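Local coordinates for protein SusD homolog (Bacteroides ovatus, PDB 4F53) that probably binds mucin O-glycans at the cell surface as a SusD/RagB-type outer-membrane lipoprotein, helping a gut bacterium capture sugar, at residues S59-D64 with A437-G442; T268-A273 with G387-Y392; D276-A281 with E371-T376; G304-I309 with K456-A461. All coordinates share one frame; numbering follows the deposited sequence.

Contact 1 (S59-D64 with A437-G442)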
loop_
_atom_site.group_PDB
_atom_site.type_symbol
_atom_site.label_atom_id
_atom_site.label_comp_id
_atom_site.label_asym_id
_atom_site.label_seq_id
_atom_site.Cartn_x
_atom_site.Cartn_y
_atom_site.Cartn_z
ATOM N N SER A 59 -0.161 -2.444 7.184
ATOM C CA SER A 59 -0.093 -0.978 7.032
ATOM C C SER A 59 -0.600 -0.197 8.258
ATOM O O SER A 59 -0.344 1.002 8.360
ATOM C CB SER A 59 -0.916 -0.520 5.837
ATOM O OG SER A 59 -2.266 -0.899 6.034
ATOM N N GLY A 60 -1.376 -0.852 9.105
ATOM C CA GLY A 60 -2.008 -0.228 10.254
ATOM C C GLY A 60 -3.378 0.343 9.953
ATOM O O GLY A 60 -3.928 1.073 10.787
ATOM N N TYR A 61 -3.939 0.065 8.759
ATOM C CA TYR A 61 -5.256 0.628 8.357
ATOM C C TYR A 61 -6.464 -0.240 8.749
ATOM O O TYR A 61 -7.525 0.298 9.042
ATOM C CB TYR A 61 -5.351 0.804 6.832
ATOM C CG TYR A 61 -4.481 1.867 6.190
ATOM C CD1 TYR A 61 -4.171 3.049 6.866
ATOM C CD2 TYR A 61 -4.090 1.760 4.857
ATOM C CE1 TYR A 61 -3.415 4.053 6.259
ATOM C CE2 TYR A 61 -3.304 2.740 4.255
ATOM C CZ TYR A 61 -2.994 3.896 4.954
ATOM O OH TYR A 61 -2.255 4.876 4.349
ATOM N N VAL A 62 -6.321 -1.581 8.666
ATOM C CA VAL A 62 -7.472 -2.472 8.812
ATOM C C VAL A 62 -7.326 -3.411 9.970
ATOM O O VAL A 62 -6.259 -3.974 10.180
ATOM C CB VAL A 62 -7.700 -3.279 7.483
ATOM C CG1 VAL A 62 -8.902 -4.219 7.591
ATOM C CG2 VAL A 62 -7.878 -2.341 6.299
ATOM N N ALA A 63 -8.454 -3.648 10.674
ATOM C CA ALA A 63 -8.501 -4.633 11.734
ATOM C C ALA A 63 -9.503 -5.688 11.324
ATOM O O ALA A 63 -10.684 -5.380 11.173
ATOM C CB ALA A 63 -8.897 -3.988 13.057
ATOM N N ASP A 64 -9.046 -6.926 11.124
ATOM C CA ASP A 64 -9.910 -8.074 10.839
ATOM C C ASP A 64 -10.930 -8.206 11.979
ATOM O O ASP A 64 -10.589 -7.957 13.139
ATOM C CB ASP A 64 -9.077 -9.350 10.643
ATOM C CG ASP A 64 -7.978 -9.225 9.569
ATOM O OD1 ASP A 64 -8.260 -8.631 8.487
ATOM O OD2 ASP A 64 -6.824 -9.710 9.820
ATOM N N ALA A 437 -3.371 10.323 4.452
ATOM C CA ALA A 437 -3.818 10.633 3.098
ATOM C C ALA A 437 -3.891 9.401 2.163
ATOM O O ALA A 437 -4.714 9.402 1.254
ATOM C CB ALA A 437 -2.915 11.687 2.477
ATOM N N ASN A 438 -3.040 8.389 2.363
ATOM C CA ASN A 438 -2.965 7.241 1.456
ATOM C C ASN A 438 -3.941 6.141 1.773
ATOM O O ASN A 438 -4.022 5.178 1.010
ATOM C CB ASN A 438 -1.550 6.665 1.355
ATOM C CG ASN A 438 -0.970 6.813 -0.021
ATOM O OD1 ASN A 438 -1.659 7.210 -0.957
ATOM N ND2 ASN A 438 0.314 6.513 -0.178
ATOM N N PHE A 439 -4.751 6.293 2.820
ATOM C CA PHE A 439 -5.807 5.322 3.064
ATOM C C PHE A 439 -6.697 5.219 1.782
ATOM O O PHE A 439 -6.977 6.262 1.205
ATOM C CB PHE A 439 -6.640 5.767 4.275
ATOM C CG PHE A 439 -7.852 4.893 4.535
ATOM C CD1 PHE A 439 -7.749 3.752 5.323
ATOM C CD2 PHE A 439 -9.089 5.213 3.988
ATOM C CE1 PHE A 439 -8.868 2.943 5.560
ATOM C CE2 PHE A 439 -10.206 4.397 4.215
ATOM C CZ PHE A 439 -10.093 3.274 5.001
ATOM N N PRO A 440 -7.146 4.025 1.299
ATOM C CA PRO A 440 -6.963 2.664 1.846
ATOM C C PRO A 440 -5.811 1.858 1.181
ATOM O O PRO A 440 -5.856 0.627 1.164
ATOM C CB PRO A 440 -8.342 2.026 1.543
ATOM C CG PRO A 440 -8.727 2.612 0.201
ATOM C CD PRO A 440 -8.030 3.986 0.113
ATOM N N ASN A 441 -4.793 2.544 0.637
ATOM C CA ASN A 441 -3.654 1.921 -0.052
ATOM C C ASN A 441 -2.643 1.346 0.942
ATOM O O ASN A 441 -1.556 1.905 1.118
ATOM C CB ASN A 441 -2.957 2.910 -1.009
ATOM C CG ASN A 441 -1.973 2.234 -1.958
ATOM O OD1 ASN A 441 -1.731 1.007 -1.904
ATOM N ND2 ASN A 441 -1.390 3.012 -2.853
ATOM N N GLY A 442 -2.996 0.210 1.547
ATOM C CA GLY A 442 -2.159 -0.438 2.546
ATOM C C GLY A 442 -0.861 -1.004 2.036
ATOM O O GLY A 442 0.117 -1.062 2.786
#
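This is a buried aromatic contact in the alpha-helical, TPR-like SusD fold, where Tyr61 and Ser59, between helix 44-58 and strand 62-64, meet the turn that links helix 423-438 to helix 442-452. Its core is a T-shaped (edge-to-face) pair: the edge of Phe439 is turned to the face of Tyr61, with ring centroids 5.4 Å apart and planes at 81°. The closest approach of the two rings is Phe439 CD1 to Tyr61 CG, 3.9 Å, near the rim of the tyrosine face. Over that face also lies the backbone CH of Phe439, a CH-pi contact with CA 4.0 Å from the Tyr61 centroid. The phenylalanine gets there because its CG stands anti to the backbone N (chi1 174°), while a cis peptide bond before Pro440 bends the chain onward, and Asn441 C and Gly442 N come up to the edge of the Tyr61 ring near its plane. Tyr61 OH passes Asn438 CB at 3.6 Å and finds its hydrogen bonds with Trp435 O and Ser445 OG, so one buried hydroxyl ties together both helices that flank the turn. A leucine at Tyr61 would probably leave the Phe439 edge without an aromatic face and Trp435 O without its hydroxyl partner. Just before Tyr61, Gly60 closes helix 44-58 with a Schellman motif, and Ser59 turns OG back to Ala55 O. Gly442 passes tightly beside this serine: a CB on the glycine would clash with Ser59 OG, and Ser59 CB already lies 3.3 Å from Gly442 O.

Contact 2 (T268-A273 with G387-Y392)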
loop_
_atom_site.group_PDB
_atom_site.type_symbol
_atom_site.label_atom_id
_atom_site.label_comp_id
_atom_site.label_asym_id
_atom_site.label_seq_id
_atom_site.Cartn_x
_atom_site.Cartn_y
_atom_site.Cartn_z
ATOM N N THR A 268 -8.034 5.618 13.925
ATOM C CA THR A 268 -8.907 6.506 14.682
ATOM C C THR A 268 -8.109 7.222 15.811
ATOM O O THR A 268 -8.440 8.359 16.130
ATOM C CB THR A 268 -10.189 5.801 15.183
ATOM O OG1 THR A 268 -9.845 4.719 16.040
ATOM C CG2 THR A 268 -11.086 5.303 14.019
ATOM N N CYS A 269 -7.041 6.616 16.358
ATOM C CA CYS A 269 -6.212 7.272 17.382
ATOM C C CYS A 269 -5.563 8.563 16.840
ATOM O O CYS A 269 -5.650 9.602 17.486
ATOM C CB CYS A 269 -5.160 6.318 17.928
ATOM S SG CYS A 269 -5.798 5.174 19.168
ATOM N N TYR A 270 -4.934 8.489 15.656
ATOM C CA TYR A 270 -4.301 9.651 15.031
ATOM C C TYR A 270 -5.326 10.681 14.582
ATOM O O TYR A 270 -5.160 11.859 14.843
ATOM C CB TYR A 270 -3.464 9.233 13.802
ATOM C CG TYR A 270 -2.104 8.660 14.146
ATOM C CD1 TYR A 270 -1.021 9.493 14.403
ATOM C CD2 TYR A 270 -1.887 7.283 14.159
ATOM C CE1 TYR A 270 0.236 8.975 14.707
ATOM C CE2 TYR A 270 -0.628 6.751 14.452
ATOM C CZ TYR A 270 0.428 7.605 14.731
ATOM O OH TYR A 270 1.673 7.122 14.984
HETATM N N MSE A 271 -6.398 10.216 13.917
HETATM C CA MSE A 271 -7.384 11.102 13.306
HETATM C C MSE A 271 -8.280 11.762 14.324
HETATM O O MSE A 271 -8.626 12.918 14.111
HETATM C CB MSE A 271 -8.140 10.383 12.202
HETATM C CG MSE A 271 -7.200 10.043 11.049
HETATM SE SE MSE A 271 -8.087 9.112 9.629
HETATM C CE MSE A 271 -8.992 10.590 8.882
ATOM N N ASN A 272 -8.544 11.113 15.469
ATOM C CA ASN A 272 -9.280 11.741 16.585
ATOM C C ASN A 272 -8.402 12.800 17.246
ATOM O O ASN A 272 -8.871 13.901 17.457
ATOM C CB ASN A 272 -9.758 10.706 17.630
ATOM C CG ASN A 272 -10.976 9.950 17.172
ATOM O OD1 ASN A 272 -11.707 10.387 16.300
ATOM N ND2 ASN A 272 -11.256 8.826 17.768
ATOM N N ALA A 273 -7.099 12.497 17.498
ATOM C CA ALA A 273 -6.161 13.447 18.120
ATOM C C ALA A 273 -6.035 14.723 17.292
ATOM O O ALA A 273 -5.888 15.805 17.855
ATOM C CB ALA A 273 -4.802 12.808 18.276
ATOM N N GLY A 387 -2.661 18.791 18.324
ATOM C CA GLY A 387 -3.285 17.668 19.011
ATOM C C GLY A 387 -2.363 16.474 19.147
ATOM O O GLY A 387 -1.657 16.105 18.204
ATOM N N LYS A 388 -2.306 15.911 20.340
ATOM C CA LYS A 388 -1.407 14.797 20.613
ATOM C C LYS A 388 -2.156 13.489 20.687
ATOM O O LYS A 388 -3.277 13.453 21.208
ATOM C CB LYS A 388 -0.639 15.044 21.928
ATOM C CG LYS A 388 0.350 16.230 21.868
ATOM C CD LYS A 388 1.500 16.094 20.851
ATOM C CE LYS A 388 2.421 17.294 20.890
ATOM N NZ LYS A 388 1.740 18.555 20.481
ATOM N N VAL A 389 -1.523 12.413 20.179
ATOM C CA VAL A 389 -2.089 11.057 20.154
ATOM C C VAL A 389 -2.194 10.533 21.563
ATOM O O VAL A 389 -1.214 10.513 22.295
ATOM C CB VAL A 389 -1.312 10.084 19.228
ATOM C CG1 VAL A 389 -1.855 8.660 19.327
ATOM C CG2 VAL A 389 -1.353 10.567 17.784
ATOM N N GLU A 390 -3.391 10.131 21.947
ATOM C CA GLU A 390 -3.674 9.575 23.267
ATOM C C GLU A 390 -3.762 8.053 23.179
ATOM O O GLU A 390 -3.812 7.488 22.078
ATOM C CB GLU A 390 -4.980 10.185 23.813
ATOM C CG GLU A 390 -4.698 11.399 24.669
ATOM C CD GLU A 390 -5.487 12.652 24.346
ATOM O OE1 GLU A 390 -6.738 12.575 24.294
ATOM O OE2 GLU A 390 -4.852 13.727 24.223
ATOM N N ALA A 391 -3.783 7.402 24.340
ATOM C CA ALA A 391 -3.888 5.956 24.504
ATOM C C ALA A 391 -5.194 5.414 23.896
ATOM O O ALA A 391 -6.219 6.089 23.942
ATOM C CB ALA A 391 -3.836 5.610 25.991
ATOM N N TYR A 392 -5.162 4.201 23.360
ATOM C CA TYR A 392 -6.370 3.580 22.845
ATOM C C TYR A 392 -7.140 2.921 23.996
ATOM O O TYR A 392 -6.616 2.039 24.679
ATOM C CB TYR A 392 -6.028 2.562 21.734
ATOM C CG TYR A 392 -7.209 1.739 21.288
ATOM C CD1 TYR A 392 -8.286 2.329 20.622
ATOM C CD2 TYR A 392 -7.261 0.370 21.534
ATOM C CE1 TYR A 392 -9.398 1.576 20.232
ATOM C CE2 TYR A 392 -8.352 -0.397 21.125
ATOM C CZ TYR A 392 -9.422 0.213 20.482
ATOM O OH TYR A 392 -10.465 -0.560 20.042
HETATM O O HOH W 1 -5.891 9.966 20.189
#
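Cys269, Val389 and Ala273 bury most of the surface where the last turns of helix 265-273 lie against the extended chain 387-392. Val389 touches both of the others and also Tyr270. Its CG2 branch, beside the backbone N and anti to the carbonyl carbon, touches the Tyr270 ring obliquely at CD1, 3.6 Å away, and also reaches Ala273 CB; the CG1 branch faces Cys269 CB at 4.3 Å. One methyl thus serves the tyrosine and alanine, the other the cysteine. Ala273 directs its methyl at the passing backbone, with CB 3.4 Å from Lys388 O. One residue further back along 387-392, Gly387 CA makes a CA-H...O contact of 3.4 Å with Ala273 O, a spot where any CB would collide with that oxygen. At the other end Cys269 SG rests on Tyr392 CB at 3.7 Å and lies oblique to the tyrosine ring, a sulfur-aromatic contact with SG 5.2 Å from the ring centroid. No direct hydrogen bond joins the segments; instead a water donates to Cys269 O (2.7 Å) and accepts from Glu390 N, bridging the helix backbone to the loop. The two tyrosines carry their hydroxyls to two other loops: Tyr270 OH bonds Lys456 O, Tyr392 OH weakly Gly304 O. The loop, which comes between helix 379-383 and helix 423-438, therefore lies along one side of helix 265-273, whereas selenomethionine Met271 and the Tyr270 ring pack on helix 423-438, and Met271 also on helix 279-282.

Contact 3 (D276-A281 with E371-T376)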
loop_
_atom_site.group_PDB
_atom_site.type_symbol
_atom_site.label_atom_id
_atom_site.label_comp_id
_atom_site.label_asym_id
_atom_site.label_seq_id
_atom_site.Cartn_x
_atom_site.Cartn_y
_atom_site.Cartn_z
ATOM N N ASP A 276 -9.451 15.337 12.744
ATOM C CA ASP A 276 -9.368 15.264 11.301
ATOM C C ASP A 276 -10.751 15.237 10.629
ATOM O O ASP A 276 -11.546 14.318 10.875
ATOM C CB ASP A 276 -8.533 14.049 10.911
ATOM C CG ASP A 276 -7.853 14.158 9.569
ATOM O OD1 ASP A 276 -8.531 14.519 8.589
ATOM O OD2 ASP A 276 -6.656 13.842 9.490
ATOM N N PRO A 277 -11.032 16.225 9.742
ATOM C CA PRO A 277 -12.313 16.203 8.995
ATOM C C PRO A 277 -12.376 15.102 7.924
ATOM O O PRO A 277 -13.438 14.887 7.358
ATOM C CB PRO A 277 -12.403 17.602 8.361
ATOM C CG PRO A 277 -11.038 18.083 8.293
ATOM C CD PRO A 277 -10.214 17.404 9.381
ATOM N N ARG A 278 -11.285 14.380 7.671
ATOM C CA ARG A 278 -11.311 13.244 6.730
ATOM C C ARG A 278 -11.928 12.037 7.402
ATOM O O ARG A 278 -12.164 11.055 6.728
ATOM C CB ARG A 278 -9.920 12.897 6.173
ATOM C CG ARG A 278 -9.375 13.969 5.242
ATOM C CD ARG A 278 -7.920 13.754 5.009
ATOM N NE ARG A 278 -7.139 14.103 6.194
ATOM C CZ ARG A 278 -5.826 14.238 6.188
ATOM N NH1 ARG A 278 -5.144 14.070 5.067
ATOM N NH2 ARG A 278 -5.183 14.569 7.297
ATOM N N ARG A 279 -12.221 12.103 8.716
ATOM C CA ARG A 279 -12.884 10.985 9.423
ATOM C C ARG A 279 -14.214 10.670 8.772
ATOM O O ARG A 279 -14.441 9.508 8.410
ATOM C CB ARG A 279 -13.082 11.253 10.920
ATOM C CG ARG A 279 -11.793 11.013 11.705
ATOM C CD ARG A 279 -11.924 11.483 13.151
ATOM N NE ARG A 279 -12.315 12.895 13.205
ATOM C CZ ARG A 279 -12.637 13.541 14.321
ATOM N NH1 ARG A 279 -12.630 12.909 15.488
ATOM N NH2 ARG A 279 -12.976 14.820 14.277
ATOM N N GLU A 280 -15.041 11.725 8.536
ATOM C CA GLU A 280 -16.342 11.610 7.889
ATOM C C GLU A 280 -16.179 11.193 6.421
ATOM O O GLU A 280 -17.083 10.573 5.888
ATOM C CB GLU A 280 -17.190 12.901 8.038
ATOM C CG GLU A 280 -16.637 14.139 7.331
ATOM C CD GLU A 280 -16.806 15.523 7.961
ATOM O OE1 GLU A 280 -17.852 15.763 8.611
ATOM O OE2 GLU A 280 -15.925 16.392 7.733
ATOM N N ALA A 281 -15.026 11.455 5.785
ATOM C CA ALA A 281 -14.895 11.009 4.402
ATOM C C ALA A 281 -14.517 9.522 4.317
ATOM O O ALA A 281 -14.885 8.856 3.359
ATOM C CB ALA A 281 -13.885 11.862 3.653
ATOM N N GLU A 371 -8.847 18.010 -0.640
ATOM C CA GLU A 371 -9.486 18.127 -1.952
ATOM C C GLU A 371 -9.901 16.750 -2.492
ATOM O O GLU A 371 -11.003 16.606 -3.001
ATOM C CB GLU A 371 -8.530 18.817 -2.928
ATOM C CG GLU A 371 -9.178 19.227 -4.234
ATOM C CD GLU A 371 -8.282 20.024 -5.159
ATOM O OE1 GLU A 371 -7.166 20.421 -4.739
ATOM O OE2 GLU A 371 -8.701 20.243 -6.319
ATOM N N GLU A 372 -9.035 15.740 -2.372
ATOM C CA GLU A 372 -9.327 14.369 -2.821
ATOM C C GLU A 372 -10.555 13.793 -2.094
ATOM O O GLU A 372 -11.235 12.925 -2.622
ATOM C CB GLU A 372 -8.115 13.446 -2.527
ATOM C CG GLU A 372 -6.938 13.596 -3.479
ATOM C CD GLU A 372 -5.582 13.082 -3.022
ATOM O OE1 GLU A 372 -5.431 12.613 -1.866
ATOM O OE2 GLU A 372 -4.648 13.168 -3.844
ATOM N N ASN A 373 -10.808 14.259 -0.855
ATOM C CA ASN A 373 -11.864 13.736 0.003
ATOM C C ASN A 373 -13.045 14.679 0.100
ATOM O O ASN A 373 -13.916 14.471 0.948
ATOM C CB ASN A 373 -11.280 13.402 1.379
ATOM C CG ASN A 373 -10.402 12.165 1.316
ATOM O OD1 ASN A 373 -10.871 11.056 1.086
ATOM N ND2 ASN A 373 -9.100 12.327 1.407
ATOM N N GLY A 374 -13.101 15.655 -0.820
ATOM C CA GLY A 374 -14.191 16.616 -0.942
ATOM C C GLY A 374 -14.334 17.579 0.211
ATOM O O GLY A 374 -15.413 18.128 0.396
ATOM N N ILE A 375 -13.257 17.816 0.987
ATOM C CA ILE A 375 -13.330 18.747 2.112
ATOM C C ILE A 375 -12.991 20.147 1.602
ATOM O O ILE A 375 -11.885 20.403 1.152
ATOM C CB ILE A 375 -12.458 18.281 3.303
ATOM C CG1 ILE A 375 -12.890 16.874 3.727
ATOM C CG2 ILE A 375 -12.555 19.282 4.472
ATOM C CD1 ILE A 375 -11.948 16.216 4.441
ATOM N N THR A 376 -13.962 21.044 1.673
ATOM C CA THR A 376 -13.870 22.397 1.125
ATOM C C THR A 376 -13.490 23.466 2.169
ATOM O O THR A 376 -13.098 24.569 1.774
ATOM C CB THR A 376 -15.183 22.747 0.428
ATOM O OG1 THR A 376 -16.270 22.467 1.326
ATOM C CG2 THR A 376 -15.370 21.960 -0.883
#
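Asp276 OD1 is gripped twice by Arg278, whose aliphatic chain in turn packs against Asn373 and Ile375. Arg278 NE meets the syn lone pair of Asp276 OD1 at 2.8 Å along an almost straight bond (179°), and Arg278 N reaches the same oxygen from its anti side at 2.9 Å. Arg278 NH2 completes a side-on salt bridge to Asp276 OD2 at 2.7 Å, one nitrogen to each carboxylate oxygen. The carboxylate lies at the edge of the guanidinium, and the bend of the arginine chain at chi3 (-73°) folds it back onto the aspartate. NH1 and NH2 have further partners in Ser369 OG and Gln433 OE1. With its head so held, the arginine presents its methylenes across the contact: Arg278 CG lies 3.5 Å from Ile375 CD1, the two side chains crossing at about a right angle, and Arg278 CD is 4.1 Å from Asn373 ND2. The Arg278 N bond caps the turn leading into helix 279-282, a type I beta turn from Asp276 to Arg279. Facing it is the end of helix 358-372, which Gly374, with positive phi, closes in a Schellman motif. A methionine in place of Arg278 would probably leave the Asp276 carboxylate without its charged mate and Ser369 OG and Gln433 OE1 without their guanidinium partner. Ile375 CD1 also lies 3.5 Å from the backbone O of Pro277. Further along, Ala281 CB meets Asn373 CB at 3.8 Å, while the Asn373 amide turns ND2 back to Ser369 O in the helix it follows.

Contact 4 (G304-I309 with K456-A461). With GOL (glycerol), chain F.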
loop_
_atom_site.group_PDB
_atom_site.type_symbol
_atom_site.label_atom_id
_atom_site.label_comp_id
_atom_site.label_asym_id
_atom_site.label_seq_id
_atom_site.Cartn_x
_atom_site.Cartn_y
_atom_site.Cartn_z
ATOM N N GLY A 304 -11.842 2.562 16.078
ATOM C CA GLY A 304 -11.485 1.361 15.351
ATOM C C GLY A 304 -11.318 0.160 16.245
ATOM O O GLY A 304 -11.444 0.250 17.471
ATOM N N LEU A 305 -11.038 -0.974 15.628
ATOM C CA LEU A 305 -10.809 -2.215 16.346
ATOM C C LEU A 305 -9.284 -2.492 16.388
ATOM O O LEU A 305 -8.551 -2.110 15.476
ATOM C CB LEU A 305 -11.585 -3.329 15.609
ATOM C CG LEU A 305 -11.564 -4.745 16.158
ATOM C CD1 LEU A 305 -12.288 -4.833 17.495
ATOM C CD2 LEU A 305 -12.182 -5.688 15.160
ATOM N N ARG A 306 -8.813 -3.123 17.465
ATOM C CA ARG A 306 -7.416 -3.469 17.616
ATOM C C ARG A 306 -7.007 -4.483 16.527
ATOM O O ARG A 306 -7.747 -5.447 16.266
ATOM C CB ARG A 306 -7.173 -4.052 19.026
ATOM C CG ARG A 306 -5.709 -4.345 19.367
ATOM C CD ARG A 306 -4.905 -3.076 19.635
ATOM N NE ARG A 306 -3.491 -3.387 19.839
ATOM C CZ ARG A 306 -2.946 -3.641 21.021
ATOM N NH1 ARG A 306 -3.684 -3.592 22.126
ATOM N NH2 ARG A 306 -1.668 -3.959 21.109
ATOM N N ARG A 307 -5.864 -4.231 15.864
ATOM C CA ARG A 307 -5.331 -5.157 14.856
ATOM C C ARG A 307 -4.622 -6.302 15.566
ATOM O O ARG A 307 -4.048 -6.085 16.641
ATOM C CB ARG A 307 -4.360 -4.455 13.896
ATOM C CG ARG A 307 -4.962 -3.357 13.029
ATOM C CD ARG A 307 -3.876 -2.650 12.218
ATOM N NE ARG A 307 -2.950 -1.960 13.124
ATOM C CZ ARG A 307 -1.692 -2.313 13.333
ATOM N NH1 ARG A 307 -1.131 -3.263 12.595
ATOM N NH2 ARG A 307 -0.970 -1.687 14.249
ATOM N N GLY A 308 -4.641 -7.489 14.964
ATOM C CA GLY A 308 -3.954 -8.641 15.519
ATOM C C GLY A 308 -4.656 -9.365 16.648
ATOM O O GLY A 308 -3.994 -10.047 17.433
ATOM N N ILE A 309 -5.986 -9.245 16.744
ATOM C CA ILE A 309 -6.758 -10.017 17.736
ATOM C C ILE A 309 -6.768 -11.472 17.228
ATOM O O ILE A 309 -7.022 -11.698 16.045
ATOM C CB ILE A 309 -8.188 -9.451 17.968
ATOM C CG1 ILE A 309 -8.147 -8.020 18.567
ATOM C CG2 ILE A 309 -9.024 -10.418 18.832
ATOM C CD1 ILE A 309 -9.505 -7.251 18.501
ATOM N N LYS A 456 4.166 5.545 13.888
ATOM C CA LYS A 456 4.279 4.582 14.992
ATOM C C LYS A 456 2.928 3.844 15.099
ATOM O O LYS A 456 1.880 4.478 15.026
ATOM C CB LYS A 456 4.661 5.268 16.328
ATOM C CG LYS A 456 5.964 6.064 16.300
ATOM C CD LYS A 456 7.202 5.275 15.845
ATOM C CE LYS A 456 7.653 4.160 16.773
ATOM N NZ LYS A 456 8.170 4.675 18.070
ATOM N N LEU A 457 2.958 2.523 15.125
ATOM C CA LEU A 457 1.762 1.694 15.219
ATOM C C LEU A 457 1.783 0.872 16.502
ATOM O O LEU A 457 2.848 0.655 17.097
ATOM C CB LEU A 457 1.664 0.728 14.005
ATOM C CG LEU A 457 1.524 1.326 12.595
ATOM C CD1 LEU A 457 1.674 0.235 11.552
ATOM C CD2 LEU A 457 0.195 2.075 12.449
HETATM N N MSE A 458 0.604 0.419 16.939
HETATM C CA MSE A 458 0.531 -0.471 18.087
HETATM C C MSE A 458 1.002 -1.860 17.657
HETATM O O MSE A 458 0.784 -2.235 16.500
HETATM C CB MSE A 458 -0.900 -0.531 18.635
HETATM C CG MSE A 458 -1.178 0.577 19.616
HETATM SE SE MSE A 458 -3.010 0.614 20.262
HETATM C CE MSE A 458 -3.898 1.302 18.682
ATOM N N PRO A 459 1.652 -2.659 18.518
ATOM C CA PRO A 459 1.966 -4.022 18.090
ATOM C C PRO A 459 0.671 -4.847 17.984
ATOM O O PRO A 459 -0.365 -4.474 18.571
ATOM C CB PRO A 459 2.881 -4.523 19.202
ATOM C CG PRO A 459 2.417 -3.792 20.417
ATOM C CD PRO A 459 2.022 -2.431 19.936
HETATM N N MSE A 460 0.719 -5.960 17.248
HETATM C CA MSE A 460 -0.414 -6.886 17.133
HETATM C C MSE A 460 -0.823 -7.384 18.508
HETATM O O MSE A 460 0.050 -7.675 19.310
HETATM C CB MSE A 460 -0.072 -8.064 16.197
HETATM C CG MSE A 460 0.232 -7.611 14.784
HETATM SE SE MSE A 460 -1.199 -6.624 13.925
HETATM C CE MSE A 460 -0.421 -6.618 12.087
ATOM N N ALA A 461 -2.147 -7.435 18.804
ATOM C CA ALA A 461 -2.668 -7.876 20.106
ATOM C C ALA A 461 -2.160 -9.294 20.480
ATOM O O ALA A 461 -1.812 -9.547 21.631
ATOM C CB ALA A 461 -4.183 -7.857 20.096
HETATM C C1 GOL F . 4.588 -2.820 15.685
HETATM O O1 GOL F . 4.348 -1.706 16.558
HETATM C C2 GOL F . 3.828 -2.745 14.380
HETATM O O2 GOL F . 4.721 -2.990 13.290
HETATM C C3 GOL F . 2.694 -3.744 14.322
HETATM O O3 GOL F . 1.858 -3.477 13.198
HETATM O O HOH W 2 -2.740 -3.741 17.003
#
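Two irregular loops come together at Gly308 and Met460, their CA atoms 4.3 Å apart, and Ala461 N bonds in the carbonyl plane to a lone pair of Arg307 O at 3.2 Å. This is a loop-to-loop contact of the SusD fold, clasped by two arginines that reach for backbone carbonyls. Arg306 NH2 donates to Pro459 O at 2.9 Å, nearly in the guanidinium plane though tilted from that of the carbonyl. Its guanidinium is sandwiched between Ala461 CA over one face and the selenium (SE) of selenomethionine Met458 over the other, and a water in its plane links Arg306 NE to both Arg307 O and Pro459 O. Gly308 has positive phi, and a CB there would strike Met460 CB. Arg307, bent at chi3 (-64°), makes only a weak bond from NH2 to Met458 O; its NE forms a salt bridge with Asp266, which also accepts from Met458 N, so one carboxylate serves both loops. CE of Met460, also a selenomethionine, lies 3.5 Å from Arg307 NH1, which also bonds Ala57 O. A glycerol, probably from the crystallisation liquor, takes a further bond from that nitrogen, Arg307 NH1 to O3 of the glycerol at 3.1 Å.

How the contacts relate
Along the chain the first segments come in the order contact 1, 2, 3, 4 and the second in the order 3, 2, 1, 4, so contacts 3 and 2 lie within the span of contact 1, while contact 4 crosses all three. Contacts 1 and 4 have centres about 12 Å apart and touch where strand 62-64 meets 304-309. Contacts 2 and 4, with centres about 14 Å apart, share tyrosine-to-carbonyl bonds. Consecutive helices 265-273 and 279-282 join contacts 2 and 3, whose centres are about 17 Å apart. Contacts 3 and 4, centres about 24 Å apart, do not touch. Helix 423-438 borders all four, drawing sequence-distant loops together on one helical framework.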